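Local coordinates for protein caspase-1 subunit p19/18 (Spodoptera frugiperda, PDB 1M72) that is a cysteine protease that probably acts in the execution of insect apoptosis and probably cleaves proteins such as the baculovirus inhibitor p35, at residues A149-R154 and I184-V189; D94-D99 and C135-G140; K63-L68 and E210-A215. One frame throughout, in Å; residues are numbered along the deposited sequence.

Interaction 1 of 3, residues A149-R154 and I184-V189; sequences ACQGDR and IAFSTV. With EDO (1,2-ethanediol), chain J.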
loop_
_atom_site.group_PDB
_atom_site.type_symbol
_atom_site.label_atom_id
_atom_site.label_comp_id
_atom_site.label_asym_id
_atom_site.label_seq_id
_atom_site.Cartn_x
_atom_site.Cartn_y
_atom_site.Cartn_z
ATOM N N ALA C 149 6.407 -7.599 -12.225
ATOM C CA ALA C 149 7.719 -8.235 -12.029
ATOM C C ALA C 149 7.680 -9.022 -10.717
ATOM O O ALA C 149 6.853 -8.721 -9.834
ATOM C CB ALA C 149 8.841 -7.181 -11.974
ATOM N N CYS C 150 8.535 -10.037 -10.571
ATOM C CA CYS C 150 8.521 -10.797 -9.322
ATOM C C CYS C 150 9.216 -9.965 -8.260
ATOM O O CYS C 150 10.087 -9.158 -8.591
ATOM C CB CYS C 150 9.315 -12.083 -9.463
ATOM S SG CYS C 150 8.504 -13.292 -10.478
ATOM N N GLN C 151 8.833 -10.177 -7.000
ATOM C CA GLN C 151 9.447 -9.469 -5.875
ATOM C C GLN C 151 10.143 -10.552 -5.021
ATOM O O GLN C 151 10.390 -10.362 -3.829
ATOM C CB GLN C 151 8.395 -8.752 -5.027
ATOM C CG GLN C 151 7.712 -7.587 -5.681
ATOM C CD GLN C 151 7.333 -6.521 -4.644
ATOM O OE1 GLN C 151 8.209 -5.860 -4.079
ATOM N NE2 GLN C 151 6.037 -6.364 -4.384
ATOM N N GLY C 152 10.470 -11.671 -5.662
ATOM C CA GLY C 152 11.091 -12.774 -4.962
ATOM C C GLY C 152 10.681 -14.102 -5.573
ATOM O O GLY C 152 10.075 -14.144 -6.641
ATOM N N ASP C 153 10.998 -15.198 -4.893
ATOM C CA ASP C 153 10.677 -16.510 -5.407
ATOM C C ASP C 153 9.798 -17.315 -4.504
ATOM O O ASP C 153 9.776 -18.515 -4.612
ATOM C CB ASP C 153 11.959 -17.305 -5.704
ATOM C CG ASP C 153 12.839 -17.562 -4.429
ATOM O OD1 ASP C 153 12.321 -17.688 -3.290
ATOM O OD2 ASP C 153 14.074 -17.659 -4.590
ATOM N N ARG C 154 9.067 -16.690 -3.601
ATOM C CA ARG C 154 8.196 -17.483 -2.755
ATOM C C ARG C 154 6.889 -17.814 -3.530
ATOM O O ARG C 154 6.531 -17.115 -4.497
ATOM C CB ARG C 154 7.937 -16.751 -1.432
ATOM C CG ARG C 154 9.236 -16.355 -0.745
ATOM C CD ARG C 154 9.149 -16.466 0.768
ATOM N NE ARG C 154 10.463 -16.382 1.454
ATOM C CZ ARG C 154 11.555 -17.138 1.208
ATOM N NH1 ARG C 154 11.553 -18.077 0.254
ATOM N NH2 ARG C 154 12.658 -16.976 1.952
ATOM N N ILE C 184 1.607 3.200 -5.663
ATOM C CA ILE C 184 2.553 2.254 -6.205
ATOM C C ILE C 184 1.971 0.867 -6.106
ATOM O O ILE C 184 1.877 0.260 -4.995
ATOM C CB ILE C 184 3.940 2.316 -5.440
ATOM C CG1 ILE C 184 4.545 3.714 -5.560
ATOM C CG2 ILE C 184 4.925 1.258 -6.036
ATOM C CD1 ILE C 184 5.830 3.931 -4.718
ATOM N N ALA C 185 1.611 0.371 -7.291
ATOM C CA ALA C 185 1.007 -0.938 -7.437
ATOM C C ALA C 185 1.915 -2.033 -8.002
ATOM O O ALA C 185 2.318 -1.994 -9.173
ATOM C CB ALA C 185 -0.221 -0.845 -8.271
ATOM N N PHE C 186 2.207 -3.008 -7.143
ATOM C CA PHE C 186 3.002 -4.174 -7.529
ATOM C C PHE C 186 2.044 -5.346 -7.794
ATOM O O PHE C 186 1.046 -5.547 -7.082
ATOM C CB PHE C 186 4.009 -4.565 -6.427
ATOM C CG PHE C 186 5.394 -3.921 -6.580
ATOM C CD1 PHE C 186 5.677 -2.678 -6.005
ATOM C CD2 PHE C 186 6.429 -4.603 -7.235
ATOM C CE1 PHE C 186 6.972 -2.125 -6.064
ATOM C CE2 PHE C 186 7.734 -4.060 -7.305
ATOM C CZ PHE C 186 8.005 -2.831 -6.721
ATOM N N SER C 187 2.344 -6.081 -8.849
ATOM C CA SER C 187 1.589 -7.256 -9.263
ATOM C C SER C 187 1.542 -8.298 -8.163
ATOM O O SER C 187 0.655 -9.134 -8.123
ATOM C CB SER C 187 2.260 -7.904 -10.486
ATOM O OG SER C 187 3.611 -8.311 -10.210
ATOM N N THR C 188 2.512 -8.243 -7.265
ATOM C CA THR C 188 2.599 -9.244 -6.217
ATOM C C THR C 188 3.165 -8.674 -4.916
ATOM O O THR C 188 3.695 -7.538 -4.852
ATOM C CB THR C 188 3.480 -10.454 -6.721
ATOM O OG1 THR C 188 3.267 -11.582 -5.886
ATOM C CG2 THR C 188 4.998 -10.089 -6.667
ATOM N N VAL C 189 3.033 -9.486 -3.884
ATOM C CA VAL C 189 3.475 -9.186 -2.527
ATOM C C VAL C 189 5.017 -9.284 -2.406
ATOM O O VAL C 189 5.663 -10.059 -3.120
ATOM C CB VAL C 189 2.761 -10.209 -1.576
ATOM C CG1 VAL C 189 3.513 -10.394 -0.313
ATOM C CG2 VAL C 189 1.364 -9.731 -1.282
HETATM C C1 EDO J . 1.354 -13.664 -4.368
HETATM O O1 EDO J . 1.409 -12.226 -4.255
HETATM C C2 EDO J . 0.442 -14.180 -3.303
HETATM O O2 EDO J . 1.099 -14.023 -2.072
HETATM O O HOH W 1 5.109 -7.074 -8.405
#

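Interaction 2 of 3, residues D94-D99 and C135-G140; sequences DHSDAD and CPTLAG. With EDO (1,2-ethanediol), chain H.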
loop_
_atom_site.group_PDB
_atom_site.type_symbol
_atom_site.label_atom_id
_atom_site.label_comp_id
_atom_site.label_asym_id
_atom_site.label_seq_id
_atom_site.Cartn_x
_atom_site.Cartn_y
_atom_site.Cartn_z
ATOM N N ASP C 94 7.645 20.059 -17.881
ATOM C CA ASP C 94 6.674 20.909 -17.227
ATOM C C ASP C 94 5.312 20.214 -17.250
ATOM O O ASP C 94 4.672 20.104 -18.293
ATOM C CB ASP C 94 6.624 22.258 -17.952
ATOM C CG ASP C 94 5.586 23.197 -17.371
ATOM O OD1 ASP C 94 4.889 22.844 -16.389
ATOM O OD2 ASP C 94 5.468 24.301 -17.918
ATOM N N HIS C 95 4.882 19.740 -16.086
ATOM C CA HIS C 95 3.620 19.013 -15.961
ATOM C C HIS C 95 2.437 19.883 -15.556
ATOM O O HIS C 95 1.360 19.367 -15.224
ATOM C CB HIS C 95 3.806 17.874 -14.953
ATOM C CG HIS C 95 4.775 16.844 -15.410
ATOM N ND1 HIS C 95 4.425 15.831 -16.275
ATOM C CD2 HIS C 95 6.105 16.718 -15.196
ATOM C CE1 HIS C 95 5.498 15.130 -16.577
ATOM N NE2 HIS C 95 6.531 15.648 -15.937
ATOM N N SER C 96 2.633 21.198 -15.617
ATOM C CA SER C 96 1.592 22.155 -15.236
ATOM C C SER C 96 0.222 21.863 -15.817
ATOM O O SER C 96 -0.777 21.970 -15.118
ATOM C CB SER C 96 2.008 23.577 -15.621
ATOM O OG SER C 96 3.109 24.009 -14.834
ATOM N N ASP C 97 0.166 21.480 -17.083
ATOM C CA ASP C 97 -1.143 21.227 -17.677
ATOM C C ASP C 97 -1.611 19.779 -17.715
ATOM O O ASP C 97 -2.573 19.465 -18.417
ATOM C CB ASP C 97 -1.240 21.876 -19.076
ATOM C CG ASP C 97 -1.123 23.419 -19.012
ATOM O OD1 ASP C 97 -1.706 24.028 -18.102
ATOM O OD2 ASP C 97 -0.438 24.025 -19.862
ATOM N N ALA C 98 -0.961 18.926 -16.920
ATOM C CA ALA C 98 -1.346 17.508 -16.832
ATOM C C ALA C 98 -2.038 17.181 -15.479
ATOM O O ALA C 98 -1.720 17.763 -14.452
ATOM C CB ALA C 98 -0.110 16.613 -17.004
ATOM N N ASP C 99 -3.002 16.270 -15.502
ATOM C CA ASP C 99 -3.678 15.865 -14.273
ATOM C C ASP C 99 -2.759 14.997 -13.392
ATOM O O ASP C 99 -2.843 15.045 -12.153
ATOM C CB ASP C 99 -4.910 14.961 -14.544
ATOM C CG ASP C 99 -6.018 15.637 -15.357
ATOM O OD1 ASP C 99 -6.288 16.851 -15.160
ATOM O OD2 ASP C 99 -6.633 14.912 -16.179
ATOM N N CYS C 135 10.013 17.635 -8.600
ATOM C CA CYS C 135 9.089 17.851 -9.705
ATOM C C CYS C 135 7.829 18.645 -9.227
ATOM O O CYS C 135 6.713 18.095 -9.103
ATOM C CB CYS C 135 8.710 16.499 -10.318
ATOM S SG CYS C 135 7.771 16.588 -11.846
ATOM N N PRO C 136 8.008 19.961 -8.966
ATOM C CA PRO C 136 6.975 20.892 -8.504
ATOM C C PRO C 136 5.728 20.920 -9.389
ATOM O O PRO C 136 4.637 21.027 -8.873
ATOM C CB PRO C 136 7.684 22.259 -8.492
ATOM C CG PRO C 136 9.119 21.939 -8.503
ATOM C CD PRO C 136 9.243 20.682 -9.312
ATOM N N THR C 137 5.854 20.809 -10.706
ATOM C CA THR C 137 4.645 20.855 -11.539
ATOM C C THR C 137 3.686 19.657 -11.440
ATOM O O THR C 137 2.641 19.640 -12.111
ATOM C CB THR C 137 4.987 21.144 -13.009
ATOM O OG1 THR C 137 5.682 20.039 -13.586
ATOM C CG2 THR C 137 5.898 22.411 -13.095
ATOM N N LEU C 138 4.046 18.634 -10.645
ATOM C CA LEU C 138 3.129 17.516 -10.431
ATOM C C LEU C 138 2.812 17.583 -8.940
ATOM O O LEU C 138 2.180 16.689 -8.381
ATOM C CB LEU C 138 3.750 16.155 -10.788
ATOM C CG LEU C 138 3.894 15.652 -12.241
ATOM C CD1 LEU C 138 4.726 14.384 -12.223
ATOM C CD2 LEU C 138 2.524 15.373 -12.901
ATOM N N ALA C 139 3.241 18.659 -8.285
ATOM C CA ALA C 139 2.965 18.776 -6.861
ATOM C C ALA C 139 1.457 18.887 -6.618
ATOM O O ALA C 139 0.767 19.724 -7.216
ATOM C CB ALA C 139 3.696 19.987 -6.252
ATOM N N GLY C 140 0.971 18.020 -5.736
ATOM C CA GLY C 140 -0.437 17.996 -5.387
ATOM C C GLY C 140 -1.232 17.126 -6.342
ATOM O O GLY C 140 -2.462 16.996 -6.216
HETATM C C1 EDO H . -4.895 17.865 -8.657
HETATM O O1 EDO H . -4.929 17.593 -7.271
HETATM C C2 EDO H . -4.929 16.581 -9.437
HETATM O O2 EDO H . -4.275 16.814 -10.666
#

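Interaction 3 of 3, residues K63-L68 and E210-A215; sequences KVLKTL and EELRYA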
loop_
_atom_site.group_PDB
_atom_site.type_symbol
_atom_site.label_atom_id
_atom_site.label_comp_id
_atom_site.label_asym_id
_atom_site.label_seq_id
_atom_site.Cartn_x
_atom_site.Cartn_y
_atom_site.Cartn_z
ATOM N N LYS C 63 -3.432 0.678 -25.005
ATOM C CA LYS C 63 -4.736 0.957 -25.568
ATOM C C LYS C 63 -5.738 1.530 -24.556
ATOM O O LYS C 63 -6.454 2.505 -24.846
ATOM C CB LYS C 63 -5.321 -0.305 -26.203
ATOM C CG LYS C 63 -6.785 -0.157 -26.604
ATOM C CD LYS C 63 -7.254 -1.245 -27.611
ATOM C CE LYS C 63 -8.749 -1.030 -28.006
ATOM N NZ LYS C 63 -9.213 -1.936 -29.106
ATOM N N VAL C 64 -5.813 0.932 -23.376
ATOM C CA VAL C 64 -6.758 1.461 -22.423
ATOM C C VAL C 64 -6.335 2.838 -21.880
ATOM O O VAL C 64 -7.177 3.716 -21.702
ATOM C CB VAL C 64 -7.039 0.464 -21.282
ATOM C CG1 VAL C 64 -5.830 0.396 -20.301
ATOM C CG2 VAL C 64 -8.335 0.876 -20.579
ATOM N N LEU C 65 -5.045 3.058 -21.650
ATOM C CA LEU C 65 -4.620 4.354 -21.158
ATOM C C LEU C 65 -4.868 5.472 -22.211
ATOM O O LEU C 65 -5.079 6.634 -21.860
ATOM C CB LEU C 65 -3.150 4.301 -20.728
ATOM C CG LEU C 65 -2.865 3.270 -19.625
ATOM C CD1 LEU C 65 -1.383 3.234 -19.322
ATOM C CD2 LEU C 65 -3.659 3.628 -18.358
ATOM N N LYS C 66 -4.869 5.134 -23.492
ATOM C CA LYS C 66 -5.131 6.144 -24.507
ATOM C C LYS C 66 -6.594 6.551 -24.435
ATOM O O LYS C 66 -6.917 7.728 -24.502
ATOM C CB LYS C 66 -4.807 5.617 -25.917
ATOM C CG LYS C 66 -3.351 5.650 -26.235
ATOM C CD LYS C 66 -3.036 4.956 -27.559
ATOM C CE LYS C 66 -1.525 4.944 -27.772
ATOM N NZ LYS C 66 -1.103 4.397 -29.090
ATOM N N THR C 67 -7.482 5.582 -24.277
ATOM C CA THR C 67 -8.896 5.912 -24.201
ATOM C C THR C 67 -9.201 6.797 -22.972
ATOM O O THR C 67 -10.210 7.496 -22.935
ATOM C CB THR C 67 -9.754 4.624 -24.148
ATOM O OG1 THR C 67 -9.682 4.046 -22.845
ATOM C CG2 THR C 67 -9.229 3.592 -25.146
ATOM N N LEU C 68 -8.316 6.758 -21.976
ATOM C CA LEU C 68 -8.484 7.518 -20.750
ATOM C C LEU C 68 -7.818 8.875 -20.887
ATOM O O LEU C 68 -7.846 9.673 -19.963
ATOM C CB LEU C 68 -7.893 6.741 -19.554
ATOM C CG LEU C 68 -8.700 5.502 -19.096
ATOM C CD1 LEU C 68 -7.950 4.742 -18.025
ATOM C CD2 LEU C 68 -10.067 5.934 -18.526
ATOM N N GLU C 210 -8.628 -4.943 -17.866
ATOM C CA GLU C 210 -10.055 -5.252 -17.876
ATOM C C GLU C 210 -10.844 -4.316 -16.941
ATOM O O GLU C 210 -11.899 -3.807 -17.314
ATOM C CB GLU C 210 -10.315 -6.722 -17.479
ATOM C CG GLU C 210 -11.800 -7.113 -17.488
ATOM C CD GLU C 210 -12.049 -8.640 -17.373
ATOM O OE1 GLU C 210 -11.644 -9.263 -16.359
ATOM O OE2 GLU C 210 -12.666 -9.229 -18.299
ATOM N N GLU C 211 -10.337 -4.062 -15.740
ATOM C CA GLU C 211 -11.059 -3.194 -14.808
ATOM C C GLU C 211 -11.061 -1.736 -15.291
ATOM O O GLU C 211 -12.050 -1.005 -15.099
ATOM C CB GLU C 211 -10.425 -3.282 -13.422
ATOM C CG GLU C 211 -11.386 -3.087 -12.297
ATOM C CD GLU C 211 -12.618 -3.990 -12.409
ATOM O OE1 GLU C 211 -12.472 -5.232 -12.417
ATOM O OE2 GLU C 211 -13.732 -3.441 -12.483
ATOM N N LEU C 212 -9.947 -1.319 -15.899
ATOM C CA LEU C 212 -9.822 0.020 -16.453
ATOM C C LEU C 212 -10.780 0.172 -17.633
ATOM O O LEU C 212 -11.380 1.229 -17.796
ATOM C CB LEU C 212 -8.393 0.306 -16.919
ATOM C CG LEU C 212 -7.382 0.602 -15.795
ATOM C CD1 LEU C 212 -5.992 0.870 -16.368
ATOM C CD2 LEU C 212 -7.873 1.820 -14.961
ATOM N N ARG C 213 -10.930 -0.868 -18.457
ATOM C CA ARG C 213 -11.879 -0.780 -19.573
ATOM C C ARG C 213 -13.333 -0.648 -19.065
ATOM O O ARG C 213 -14.089 0.162 -19.577
ATOM C CB ARG C 213 -11.783 -2.009 -20.480
ATOM C CG ARG C 213 -10.827 -1.886 -21.632
ATOM C CD ARG C 213 -10.868 -3.178 -22.471
ATOM N NE ARG C 213 -9.696 -4.044 -22.256
ATOM C CZ ARG C 213 -9.692 -5.177 -21.552
ATOM N NH1 ARG C 213 -10.811 -5.617 -20.980
ATOM N NH2 ARG C 213 -8.558 -5.856 -21.390
ATOM N N TYR C 214 -13.702 -1.431 -18.048
ATOM C CA TYR C 214 -15.055 -1.430 -17.474
ATOM C C TYR C 214 -15.447 -0.198 -16.656
ATOM O O TYR C 214 -16.535 0.339 -16.842
ATOM C CB TYR C 214 -15.262 -2.684 -16.595
ATOM C CG TYR C 214 -16.604 -2.758 -15.850
ATOM C CD1 TYR C 214 -17.820 -2.962 -16.543
ATOM C CD2 TYR C 214 -16.661 -2.612 -14.452
ATOM C CE1 TYR C 214 -19.063 -3.017 -15.862
ATOM C CE2 TYR C 214 -17.894 -2.660 -13.754
ATOM C CZ TYR C 214 -19.094 -2.861 -14.471
ATOM O OH TYR C 214 -20.311 -2.877 -13.788
ATOM N N ALA C 215 -14.588 0.264 -15.753
ATOM C CA ALA C 215 -14.984 1.397 -14.910
ATOM C C ALA C 215 -13.927 2.477 -14.708
ATOM O O ALA C 215 -14.062 3.316 -13.798
ATOM C CB ALA C 215 -15.468 0.869 -13.536
#

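Interaction 1 of 3, residues A149-R154 and I184-V189
A single water ties A149 to S187 and T188: it donates to A149 O at 2.8 Å, lies 2.7 Å from S187 OG and accepts from T188 N at 3.1 Å. The direct approach of A149 O to S187 OG has a poor angle, so the water makes the link. S187 OG also hydrogen-bonds S194 OG. The direct bond of the contact runs from Q151 NE2 to T188 O, 2.7 Å long with an N-H...O angle of 145°; the oxygen lies close to the amide plane, while the donor is tilted from the carbonyl plane of T188. The same amide stacks over one face of the F186 ring, the two planes 18° apart, with Q151 CD 3.3 Å from F186 CD2. Bond and stack together fix the rotation of the amide. The segment A149-R154 follows strand 143-148 and carries most of the caspase signature Gln-Ala-Cys-X-Gly, whose C150, the catalytic cysteine by similarity, is linked covalently through SG to the bound peptide. The CB of C150 points away from I184-V189, whereas Q151 turns inward to meet the loop leaving strand 182-186. The Q151 and T188 side chains run past each other in opposite directions, CG to CG2 3.8 Å. T188 has chi1 at -164°, which sets CG2 facing Q151; its OG1 is hydrogen-bonded to F193 O and lies 2.6 Å from O1 of a bound ethanediol, to which V189 N donates.

Interaction 2 of 3, residues D94-D99 and C135-G140
This is a loop-to-loop contact, partly buried, just ahead of two neighbouring parallel strands of the central sheet: D94-D99 leads into strand 98-106, and the 3-10 segment 136-138 precedes strand 143-148. Its polar link is H95 N to T137 OG1, 2.6 Å with an N-H...O angle of 154°. T137 can reach that N-H because OG1 stands between its own backbone N and carbonyl carbon (chi1 68°), which leaves CG2 to pack 3.5 Å from D94 OD1 and 3.7 Å from S96 OG. The hydroxyl oxygen also lies at the edge of the H95 imidazole, in its plane. Over one face of that ring comes L138 CD1, 4.1 Å from the centroid and 13° off the normal, a CH-pi contact; the other methyl, CD2, meets H95 CB at 3.5 Å. C135 SG approaches obliquely, near H95 CD2. The ring is also held at NE2, which is hydrogen-bonded to T90 O of helix 80-92. K141 NZ joins the two backbones by bonding both A98 O and T137 O. On the first segment D94 OD1 takes two donors, S96 OG at 2.6 Å on its syn lone pair and S96 N at 2.9 Å from above the carboxylate plane. The latter bond defines an Asx turn that overlaps the type I beta turn H95-A98, which delivers the chain to its strand.

Interaction 3 of 3, residues K63-L68 and E210-A215
V64 meets L212 and R213 where two helices of the caspase alpha/beta fold lie side by side. The axes of the segments 63-67 and 210-215 approach to 9.8 Å and their N-to-C directions differ by 26°, so the two run roughly parallel. No hydrogen bond crosses between the segments, and the contact is made by aliphatic groups. V64, whose CA is the nearest to the other backbone, opposite R213, turns both methyls to L212, CG2 also meeting R213. With CG1 held between the backbone N and carbonyl carbon (chi1 74°), CG2 extends anti to the nitrogen and touches L212 CB at 3.7 Å; it also lies 3.9 Å from R213 CG, and CG1 faces L212 CD1. The V64 and L212 side chains cross at about a right angle. Beyond this contact the bent R213 chain reaches back along helix 54-67, where NH2 is hydrogen-bonded to N60 OD1, so the exposed arginine flanks the apolar seam and joins the two helices by its polar end. L65 starts out directed away from L212, yet its CD2 comes back to 4.1 Å from L212 CD1; the same residue packs on F70 and V72 of strand 70-76, which places the helix against the sheet. T67 turns its hydroxyl onto its own helix: OG1 donates to V64 O at 2.8 Å, tilted 17° from the carbonyl plane, one turn back. The same oxygen takes a weak bond from L68 N, so the threonine is a second donor as the helix ends. L68, already in the following loop, accepts a hydrogen bond from R32 NH1 at its backbone O and directs its side chain at the partner helix, closing the contact with L68 CD1 4.2 Å from L212 CD2.

Overall arrangement
Interaction 1 includes C150, catalytic by similarity and covalently linked to the bound peptide, and the side chain of A149 lies about 6 Å from that of H108, the second catalytic residue by similarity. Interactions 2 and 3 lie away from both. Centre to centre, interaction 1 is 29 Å from interaction 2 and 23 Å from interaction 3, in each case across the middle of the chain. Interactions 1 and 2 reach the same sheet, at the C-terminal and N-terminal ends of its strands respectively. Interactions 2 and 3 come nearest, with about 7 Å between closest atoms. In sequence, interaction 3 spans both of the others.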